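Local coordinates for putative monooxygenase (Fusobacterium nucleatum subsp. nucleatum, PDB 3MCS), which probably acts as a monooxygenase of the antibiotic biosynthesis type, with two such modules in a single chain, at residues Y30-T34 with H71-S77; E96-A102 with V150-R156; E129-I133 with Q189-I194. All blocks are in the same frame, centred on the assembly; numbering follows the deposited sequence.

Contact 1: residues Y30-T34 with H71-S77; sequences YVNKT and HTKNQAS
Tyr30, Lys33 and Thr34 of helix 20-37 meet the junction between helices 65-73 and 75-87, a helix-on-helix contact in the first antibiotic biosynthesis monooxygenase module, a member of the dimeric alpha-beta barrel clan in which helices pack on an antiparallel sheet. The polar tie between the segments is made by two aromatic side chains. His71 NE2 donates to Tyr30 OH over 2.7 Å, and the hydroxyl lies almost exactly in the imidazole plane, where a ring N-H points. At chi1 172° the Tyr30 ring points away from its own backbone N, carrying the hydroxyl out to the imidazole. Tyr30 OH is also bonded to Glu60, while His71 ND1 is bonded to Glu38, so the buried polar atoms of both rings are satisfied. A phenol and an imidazole suit such a spot because each is largely flat hydrocarbon with polar atoms at its rim.

The rings themselves do not stack on one another: they meet rim to rim with centroids 5.6 Å apart and planes at 51°. The edge of Tyr30 also reaches backbone, its CE1 lying 3.7 Å from Ser77 CA, while Phe80 stacks on the same ring.

Thr34 combines a polar and an apolar branch. Its OG1 turns back to Tyr30 O, 2.8 Å away, and its own N approaches that carbonyl from the opposite face. Its CG2 rests 3.5 Å from His71 CE1. Strand 41-49 lies beneath, with Leu44 touching both Tyr30 and Thr34.

Small Ala76 suits the close approach of the backbones, its CA 5.5 Å from that of Tyr30. Toward solvent, Lys33 drapes its methylenes over this turn, with CD near Ala76 CA and CE 3.8 Å from Gln75 CB.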
loop_
_atom_site.group_PDB
_atom_site.type_symbol
_atom_site.label_atom_id
_atom_site.label_comp_id
_atom_site.label_asym_id
_atom_site.label_seq_id
_atom_site.Cartn_x
_atom_site.Cartn_y
_atom_site.Cartn_z
ATOM N N TYR A 30 2.765 12.288 11.779
ATOM C CA TYR A 30 3.854 11.807 10.926
ATOM C C TYR A 30 3.535 11.994 9.467
ATOM O O TYR A 30 4.362 12.505 8.697
ATOM C CB TYR A 30 4.145 10.343 11.264
ATOM C CG TYR A 30 5.104 9.611 10.363
ATOM C CD1 TYR A 30 6.426 9.960 10.303
ATOM C CD2 TYR A 30 4.691 8.507 9.639
ATOM C CE1 TYR A 30 7.308 9.272 9.491
ATOM C CE2 TYR A 30 5.566 7.800 8.841
ATOM C CZ TYR A 30 6.875 8.191 8.765
ATOM O OH TYR A 30 7.773 7.502 7.978
ATOM N N VAL A 31 2.320 11.613 9.089
ATOM C CA VAL A 31 1.899 11.715 7.688
ATOM C C VAL A 31 1.808 13.178 7.273
ATOM O O VAL A 31 2.286 13.543 6.191
ATOM C CB VAL A 31 0.567 10.951 7.427
ATOM C CG1 VAL A 31 0.057 11.228 6.060
ATOM C CG2 VAL A 31 0.757 9.462 7.628
ATOM N N ASN A 32 1.236 14.012 8.143
ATOM C CA ASN A 32 1.068 15.445 7.852
ATOM C C ASN A 32 2.360 16.253 7.823
ATOM O O ASN A 32 2.485 17.183 7.040
ATOM C CB ASN A 32 0.101 16.111 8.847
ATOM C CG ASN A 32 -1.365 15.721 8.620
ATOM O OD1 ASN A 32 -1.755 15.269 7.537
ATOM N ND2 ASN A 32 -2.181 15.925 9.641
ATOM N N LYS A 33 3.317 15.904 8.675
ATOM C CA LYS A 33 4.566 16.656 8.738
ATOM C C LYS A 33 5.487 16.211 7.621
ATOM O O LYS A 33 6.228 17.018 7.085
ATOM C CB LYS A 33 5.251 16.558 10.119
ATOM C CG LYS A 33 6.535 17.435 10.220
ATOM C CD LYS A 33 7.248 17.334 11.592
ATOM C CE LYS A 33 8.487 18.253 11.685
ATOM N NZ LYS A 33 8.165 19.712 11.561
ATOM N N THR A 34 5.412 14.938 7.247
ATOM C CA THR A 34 6.248 14.422 6.158
ATOM C C THR A 34 5.905 15.020 4.803
ATOM O O THR A 34 6.776 15.607 4.144
ATOM C CB THR A 34 6.165 12.889 6.052
ATOM O OG1 THR A 34 6.756 12.318 7.215
ATOM C CG2 THR A 34 6.914 12.376 4.844
ATOM N N HIS A 71 14.499 11.167 4.333
ATOM C CA HIS A 71 13.313 11.068 5.145
ATOM C C HIS A 71 13.619 10.364 6.453
ATOM O O HIS A 71 13.186 10.826 7.509
ATOM C CB HIS A 71 12.210 10.331 4.393
ATOM C CG HIS A 71 11.046 9.930 5.252
ATOM N ND1 HIS A 71 10.058 10.812 5.634
ATOM C CD2 HIS A 71 10.694 8.727 5.760
ATOM C CE1 HIS A 71 9.163 10.174 6.364
ATOM N NE2 HIS A 71 9.526 8.907 6.455
ATOM N N THR A 72 14.400 9.284 6.418
ATOM C CA THR A 72 14.658 8.573 7.661
ATOM C C THR A 72 15.546 9.390 8.603
ATOM O O THR A 72 15.656 9.059 9.776
ATOM C CB THR A 72 15.249 7.177 7.460
ATOM O OG1 THR A 72 16.635 7.293 7.131
ATOM C CG2 THR A 72 14.479 6.403 6.363
ATOM N N LYS A 73 16.162 10.453 8.102
ATOM C CA LYS A 73 16.986 11.326 8.929
ATOM C C LYS A 73 16.268 12.637 9.308
ATOM O O LYS A 73 16.732 13.342 10.207
ATOM C CB LYS A 73 18.267 11.709 8.204
ATOM C CG LYS A 73 19.255 10.621 7.895
ATOM C CD LYS A 73 20.374 11.231 7.064
ATOM C CE LYS A 73 21.346 10.235 6.491
ATOM N NZ LYS A 73 22.388 10.991 5.692
ATOM N N ASN A 74 15.157 12.963 8.634
ATOM C CA ASN A 74 14.453 14.238 8.879
ATOM C C ASN A 74 13.597 14.162 10.143
ATOM O O ASN A 74 13.411 13.084 10.702
ATOM C CB ASN A 74 13.624 14.633 7.646
ATOM C CG ASN A 74 13.532 16.147 7.425
ATOM O OD1 ASN A 74 13.707 16.965 8.323
ATOM N ND2 ASN A 74 13.265 16.511 6.194
ATOM N N GLN A 75 13.045 15.300 10.565
ATOM C CA GLN A 75 12.332 15.405 11.848
ATOM C C GLN A 75 11.073 14.560 11.969
ATOM O O GLN A 75 10.867 13.937 13.003
ATOM C CB GLN A 75 11.991 16.874 12.176
ATOM C CG GLN A 75 11.691 17.131 13.668
ATOM C CD GLN A 75 12.916 16.916 14.536
ATOM O OE1 GLN A 75 13.915 17.627 14.402
ATOM N NE2 GLN A 75 12.851 15.928 15.432
ATOM N N ALA A 76 10.241 14.506 10.934
ATOM C CA ALA A 76 9.003 13.728 11.032
ATOM C C ALA A 76 9.259 12.317 11.510
ATOM O O ALA A 76 8.676 11.875 12.508
ATOM C CB ALA A 76 8.267 13.694 9.702
ATOM N N SER A 77 10.156 11.632 10.799
ATOM C CA SER A 77 10.505 10.237 11.077
ATOM C C SER A 77 11.194 10.069 12.421
ATOM O O SER A 77 10.879 9.144 13.167
ATOM C CB SER A 77 11.395 9.699 9.959
ATOM O OG SER A 77 11.663 8.321 10.091
#

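Contact 2: residues E96-A102 with V150-R156; sequences EIDVQIA and VYLGTDR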
loop_
_atom_site.group_PDB
_atom_site.type_symbol
_atom_site.label_atom_id
_atom_site.label_comp_id
_atom_site.label_asym_id
_atom_site.label_seq_id
_atom_site.Cartn_x
_atom_site.Cartn_y
_atom_site.Cartn_z
ATOM N N GLU A 96 9.764 -4.465 1.448
ATOM C CA GLU A 96 10.358 -3.562 0.469
ATOM C C GLU A 96 9.952 -4.090 -0.891
ATOM O O GLU A 96 10.194 -5.248 -1.180
ATOM C CB GLU A 96 11.878 -3.523 0.574
ATOM C CG GLU A 96 12.431 -3.017 1.906
ATOM C CD GLU A 96 13.918 -2.710 1.846
ATOM O OE1 GLU A 96 14.444 -2.420 0.739
ATOM O OE2 GLU A 96 14.562 -2.732 2.909
ATOM N N ILE A 97 9.384 -3.248 -1.753
ATOM C CA ILE A 97 8.789 -3.744 -3.014
ATOM C C ILE A 97 9.333 -3.212 -4.340
ATOM O O ILE A 97 9.467 -2.022 -4.526
ATOM C CB ILE A 97 7.280 -3.422 -2.977
ATOM C CG1 ILE A 97 6.680 -3.926 -1.656
ATOM C CG2 ILE A 97 6.571 -4.027 -4.169
ATOM C CD1 ILE A 97 5.281 -3.511 -1.426
ATOM N N ASP A 98 9.650 -4.099 -5.274
ATOM C CA ASP A 98 10.069 -3.671 -6.607
ATOM C C ASP A 98 8.778 -3.296 -7.299
ATOM O O ASP A 98 7.951 -4.173 -7.595
ATOM C CB ASP A 98 10.804 -4.774 -7.386
ATOM C CG ASP A 98 12.292 -4.911 -7.006
ATOM O OD1 ASP A 98 12.936 -3.941 -6.512
ATOM O OD2 ASP A 98 12.845 -6.007 -7.250
ATOM N N VAL A 99 8.584 -2.001 -7.546
ATOM C CA VAL A 99 7.335 -1.526 -8.142
ATOM C C VAL A 99 7.201 -1.943 -9.602
ATOM O O VAL A 99 8.129 -1.726 -10.384
ATOM C CB VAL A 99 7.238 -0.004 -8.067
ATOM C CG1 VAL A 99 5.901 0.467 -8.650
ATOM C CG2 VAL A 99 7.382 0.438 -6.645
ATOM N N GLN A 100 6.079 -2.570 -9.958
ATOM C CA GLN A 100 5.826 -2.973 -11.358
ATOM C C GLN A 100 4.931 -1.941 -11.993
ATOM O O GLN A 100 5.193 -1.493 -13.117
ATOM C CB GLN A 100 5.179 -4.339 -11.442
ATOM C CG GLN A 100 6.113 -5.457 -11.038
ATOM C CD GLN A 100 7.191 -5.770 -12.079
ATOM O OE1 GLN A 100 7.045 -5.476 -13.274
ATOM N NE2 GLN A 100 8.269 -6.394 -11.625
ATOM N N ILE A 101 3.856 -1.605 -11.280
ATOM C CA ILE A 101 2.934 -0.561 -11.663
ATOM C C ILE A 101 2.560 0.271 -10.438
ATOM O O ILE A 101 2.247 -0.267 -9.374
ATOM C CB ILE A 101 1.648 -1.102 -12.242
ATOM C CG1 ILE A 101 1.932 -2.016 -13.426
ATOM C CG2 ILE A 101 0.785 0.068 -12.669
ATOM C CD1 ILE A 101 0.685 -2.527 -14.078
ATOM N N ALA A 102 2.637 1.585 -10.593
ATOM C CA ALA A 102 2.225 2.520 -9.566
ATOM C C ALA A 102 1.513 3.677 -10.283
ATOM O O ALA A 102 2.136 4.425 -11.041
ATOM C CB ALA A 102 3.412 3.014 -8.753
ATOM N N VAL A 150 -3.563 2.397 -7.471
ATOM C CA VAL A 150 -3.178 1.004 -7.535
ATOM C C VAL A 150 -1.650 0.939 -7.517
ATOM O O VAL A 150 -1.006 1.483 -8.413
ATOM C CB VAL A 150 -3.735 0.243 -8.788
ATOM C CG1 VAL A 150 -5.238 0.205 -8.760
ATOM C CG2 VAL A 150 -3.244 0.863 -10.106
ATOM N N TYR A 151 -1.069 0.354 -6.469
ATOM C CA TYR A 151 0.366 0.115 -6.448
ATOM C C TYR A 151 0.569 -1.400 -6.470
ATOM O O TYR A 151 0.100 -2.096 -5.571
ATOM C CB TYR A 151 1.082 0.706 -5.228
ATOM C CG TYR A 151 1.011 2.212 -5.027
ATOM C CD1 TYR A 151 0.746 3.104 -6.084
ATOM C CD2 TYR A 151 1.327 2.757 -3.788
ATOM C CE1 TYR A 151 0.709 4.481 -5.881
ATOM C CE2 TYR A 151 1.295 4.124 -3.575
ATOM C CZ TYR A 151 1.000 4.991 -4.621
ATOM O OH TYR A 151 0.988 6.358 -4.395
ATOM N N LEU A 152 1.259 -1.894 -7.491
ATOM C CA LEU A 152 1.501 -3.323 -7.662
ATOM C C LEU A 152 2.985 -3.586 -7.767
ATOM O O LEU A 152 3.677 -2.975 -8.593
ATOM C CB LEU A 152 0.836 -3.832 -8.945
ATOM C CG LEU A 152 1.080 -5.298 -9.331
ATOM C CD1 LEU A 152 0.427 -6.266 -8.338
ATOM C CD2 LEU A 152 0.563 -5.554 -10.708
ATOM N N GLY A 153 3.478 -4.508 -6.953
ATOM C CA GLY A 153 4.895 -4.857 -6.995
ATOM C C GLY A 153 5.214 -6.197 -6.370
ATOM O O GLY A 153 4.321 -6.881 -5.874
ATOM N N THR A 154 6.490 -6.564 -6.402
ATOM C CA THR A 154 6.939 -7.840 -5.868
ATOM C C THR A 154 7.917 -7.607 -4.719
ATOM O O THR A 154 8.716 -6.682 -4.736
ATOM C CB THR A 154 7.562 -8.699 -6.978
ATOM O OG1 THR A 154 8.653 -8.004 -7.600
ATOM C CG2 THR A 154 6.510 -9.010 -8.049
ATOM N N ASP A 155 7.833 -8.440 -3.699
ATOM C CA ASP A 155 8.687 -8.280 -2.557
ATOM C C ASP A 155 10.149 -8.520 -2.990
ATOM O O ASP A 155 10.440 -9.427 -3.785
ATOM C CB ASP A 155 8.231 -9.221 -1.438
ATOM C CG ASP A 155 8.924 -8.942 -0.112
ATOM O OD1 ASP A 155 10.154 -8.764 -0.107
ATOM O OD2 ASP A 155 8.237 -8.912 0.930
ATOM N N ARG A 156 11.076 -7.721 -2.476
ATOM C CA ARG A 156 12.483 -7.887 -2.873
ATOM C C ARG A 156 13.120 -9.119 -2.212
ATOM O O ARG A 156 14.167 -9.598 -2.659
ATOM C CB ARG A 156 13.282 -6.603 -2.627
ATOM C CG ARG A 156 12.778 -5.407 -3.451
ATOM C CD ARG A 156 13.616 -4.174 -3.166
ATOM N NE ARG A 156 14.895 -4.231 -3.859
ATOM C CZ ARG A 156 16.013 -3.674 -3.417
ATOM N NH1 ARG A 156 16.058 -3.042 -2.239
ATOM N NH2 ARG A 156 17.117 -3.786 -4.132
#
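Ile97 to Ala102 pairs antiparallel with Tyr151 to Asp155, and a classic beta bulge at Gln100 and Ile101, both facing Leu152, shifts the register by one residue. The axes of strand 96-99, which precedes the bulge, and strand 150-155 make an angle of 124°. At the bulge, Leu152 O takes two N-H groups, from Gln100 N at 2.8 Å and Ile101 N at 3.0 Å. Leu152 N answers with a nearly straight bond of 2.7 Å to Ile101 O. Asp98 and Thr154 form a hydrogen-bonded pair through both of their backbone links, and Arg156 N closes the ladder on Glu96 O.

Ile97, Val99, Ala102 and Tyr151 lie on one face, where Ala102 CB sits 3.8 Å from Tyr151 CD1; Leu8 of strand 7-15 touches Val99 and Tyr151. Gly153 belongs to this face too, and because it has no side chain, Ile97 CG2 can lie against its backbone. Ile101 and Leu152 turn to the other face, their CB atoms 4.4 Å apart. Branched and bulky apolar residues fit here because helix 127-143 covers Leu152 through Ile134 and Val138.

Beyond the strand, Arg156 bends at chi3 (77°), which swings its guanidinium between two acids. Asp98 OD1 reaches NE of Arg156 at 3.3 Å, its carboxylate plane turned 50° from the guanidinium. Glu96 OE1 comes in at the guanidinium edge, 3.4 Å from Arg156 NH1, in a weak bond.

Strand 91-104 also pairs with strand 7-15, so this ladder ties the sheets of the two modules together. Backbone bonds carry the buried part, whereas the long, solvent-facing ion pairs probably add only modest strength; two acids share one arginine, whose charge probably eases the repulsion between them.

Contact 3: residues E129-I133 with Q189-I194; sequences EFAEI and QTKDMI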
loop_
_atom_site.group_PDB
_atom_site.type_symbol
_atom_site.label_atom_id
_atom_site.label_comp_id
_atom_site.label_asym_id
_atom_site.label_seq_id
_atom_site.Cartn_x
_atom_site.Cartn_y
_atom_site.Cartn_z
ATOM N N GLU A 129 3.903 -16.347 -16.290
ATOM C CA GLU A 129 2.560 -16.189 -16.862
ATOM C C GLU A 129 1.648 -15.289 -16.022
ATOM O O GLU A 129 0.895 -14.489 -16.578
ATOM C CB GLU A 129 1.889 -17.552 -17.075
ATOM C CG GLU A 129 0.492 -17.464 -17.717
ATOM C CD GLU A 129 -0.138 -18.835 -18.020
ATOM O OE1 GLU A 129 0.367 -19.875 -17.533
ATOM O OE2 GLU A 129 -1.152 -18.860 -18.757
ATOM N N PHE A 130 1.714 -15.436 -14.698
ATOM C CA PHE A 130 0.874 -14.673 -13.770
ATOM C C PHE A 130 1.207 -13.196 -13.783
ATOM O O PHE A 130 0.317 -12.351 -13.717
ATOM C CB PHE A 130 1.055 -15.214 -12.352
ATOM C CG PHE A 130 0.289 -14.457 -11.302
ATOM C CD1 PHE A 130 0.818 -13.323 -10.730
ATOM C CD2 PHE A 130 -0.949 -14.907 -10.861
ATOM C CE1 PHE A 130 0.104 -12.616 -9.742
ATOM C CE2 PHE A 130 -1.654 -14.219 -9.872
ATOM C CZ PHE A 130 -1.123 -13.067 -9.313
ATOM N N ALA A 131 2.500 -12.894 -13.857
ATOM C CA ALA A 131 2.964 -11.511 -13.846
ATOM C C ALA A 131 2.263 -10.710 -14.933
ATOM O O ALA A 131 1.697 -9.662 -14.680
ATOM C CB ALA A 131 4.489 -11.443 -14.015
ATOM N N GLU A 132 2.258 -11.224 -16.145
ATOM C CA GLU A 132 1.622 -10.494 -17.227
ATOM C C GLU A 132 0.117 -10.387 -17.006
ATOM O O GLU A 132 -0.484 -9.371 -17.372
ATOM C CB GLU A 132 1.968 -11.135 -18.587
ATOM C CG GLU A 132 3.492 -11.080 -18.899
ATOM C CD GLU A 132 4.052 -9.636 -18.917
ATOM O OE1 GLU A 132 3.646 -8.853 -19.815
ATOM O OE2 GLU A 132 4.905 -9.290 -18.047
ATOM N N ILE A 133 -0.477 -11.409 -16.388
ATOM C CA ILE A 133 -1.912 -11.406 -16.129
ATOM C C ILE A 133 -2.309 -10.327 -15.115
ATOM O O ILE A 133 -3.156 -9.482 -15.390
ATOM C CB ILE A 133 -2.425 -12.788 -15.658
ATOM C CG1 ILE A 133 -2.303 -13.820 -16.807
ATOM C CG2 ILE A 133 -3.859 -12.672 -15.200
ATOM C CD1 ILE A 133 -2.649 -15.281 -16.445
ATOM N N GLN A 189 -9.201 -18.004 -13.632
ATOM C CA GLN A 189 -7.993 -18.297 -14.401
ATOM C C GLN A 189 -6.718 -18.572 -13.577
ATOM O O GLN A 189 -5.944 -19.472 -13.924
ATOM C CB GLN A 189 -7.726 -17.123 -15.363
ATOM C CG GLN A 189 -6.447 -17.225 -16.217
ATOM C CD GLN A 189 -6.274 -16.051 -17.185
ATOM O OE1 GLN A 189 -6.927 -15.026 -17.051
ATOM N NE2 GLN A 189 -5.385 -16.207 -18.166
ATOM N N THR A 190 -6.491 -17.795 -12.516
ATOM C CA THR A 190 -5.281 -17.906 -11.698
ATOM C C THR A 190 -5.432 -18.765 -10.445
ATOM O O THR A 190 -4.477 -18.921 -9.700
ATOM C CB THR A 190 -4.769 -16.500 -11.249
ATOM O OG1 THR A 190 -5.761 -15.836 -10.455
ATOM C CG2 THR A 190 -4.431 -15.627 -12.438
ATOM N N LYS A 191 -6.613 -19.337 -10.223
ATOM C CA LYS A 191 -6.896 -20.131 -9.014
ATOM C C LYS A 191 -5.793 -21.120 -8.645
ATOM O O LYS A 191 -5.307 -21.121 -7.507
ATOM C CB LYS A 191 -8.232 -20.892 -9.163
ATOM N N ASP A 192 -5.387 -21.942 -9.608
ATOM C CA ASP A 192 -4.393 -22.997 -9.354
ATOM C C ASP A 192 -2.951 -22.507 -9.455
ATOM O O ASP A 192 -2.021 -23.284 -9.241
ATOM C CB ASP A 192 -4.626 -24.183 -10.303
ATOM C CG ASP A 192 -6.000 -24.817 -10.110
ATOM O OD1 ASP A 192 -6.418 -24.999 -8.936
ATOM O OD2 ASP A 192 -6.661 -25.135 -11.129
HETATM N N MSE A 193 -2.760 -21.235 -9.795
HETATM C CA MSE A 193 -1.424 -20.674 -9.873
HETATM C C MSE A 193 -0.988 -20.123 -8.527
HETATM O O MSE A 193 0.198 -19.901 -8.302
HETATM C CB MSE A 193 -1.371 -19.532 -10.873
HETATM C CG MSE A 193 -1.790 -19.870 -12.271
HETATM SE SE MSE A 193 -1.471 -18.327 -13.381
HETATM C CE MSE A 193 -2.189 -19.038 -15.037
ATOM N N ILE A 194 -1.948 -19.907 -7.634
ATOM C CA ILE A 194 -1.682 -19.301 -6.331
ATOM C C ILE A 194 -1.482 -20.296 -5.190
ATOM O O ILE A 194 -2.220 -21.278 -5.089
ATOM C CB ILE A 194 -2.844 -18.364 -5.954
ATOM C CG1 ILE A 194 -2.886 -17.206 -6.954
ATOM C CG2 ILE A 194 -2.690 -17.860 -4.513
ATOM C CD1 ILE A 194 -4.115 -16.293 -6.846
#
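Thr190 O, on helix 181-190, takes the backbone N-H of Met193 at 2.9 Å and, weakly, that of Ile194. These bonds curl the chain after Thr190, and the curl brings Thr190 and Met193, a selenomethionine, to the same side, facing Phe130 and Ile133 of helix 127-143. Thr190 OG1 is bonded back to Tyr186 O within its own helix, in keeping with the side chain's first torsion of 61°. The methyl branch is then the part that meets the neighbouring helix: Thr190 CG2 lies 3.9 Å from Phe130 CD2 and 4.1 Å from Ile133 CG2, the Thr190 and Ile133 side chains sliding past each other in opposite directions.

Phe130 is buried and covers much of the interface. Its CB has Met193 SE at 4.1 Å, with the selenium near the ring plane at the edge, while Trp162 meets the ring with planes at about 55° to each other. Unbranched and flexible, the Met193 side chain runs extended beyond CG, so that CE reaches across to Ile133 CD1 at 4.0 Å; Met193 CE also lies 3.6 Å from Glu129 CD. Ile133 sets its CD1 against the amide of Gln189, which comes from the opposite direction.

At this exposed border the flat carboxylate and amide ends lie against the selenomethionine methyl and Ile133 CD1. No hydrogen bond or ion pair joins the two segments, so cohesion rests on van der Waals fit, mostly of apolar groups, and the polar bonds shape the segments or tie them to other parts, such as Lys123.

How the contacts relate
Contact 2 is the most central, its centre about 9 Å from that of the chain, and is the one built on strand pairing; the centres of contacts 1 and 3 lie about 18 and 21 Å from the chain's centre, on opposite sides. Contact 1 packs helix on helices, contact 3 a helix on part of another and the turn that follows. Contact 1 is largely buried, with a polar tie between aromatic side chains; contact 3 is partly buried and mostly apolar, with no hydrogen bond across it. Contacts 2 and 3 are linked through consecutive elements, helix 127-143 and strand 147-155. Charge pairs across segments occur only in contact 2, at its exposed end.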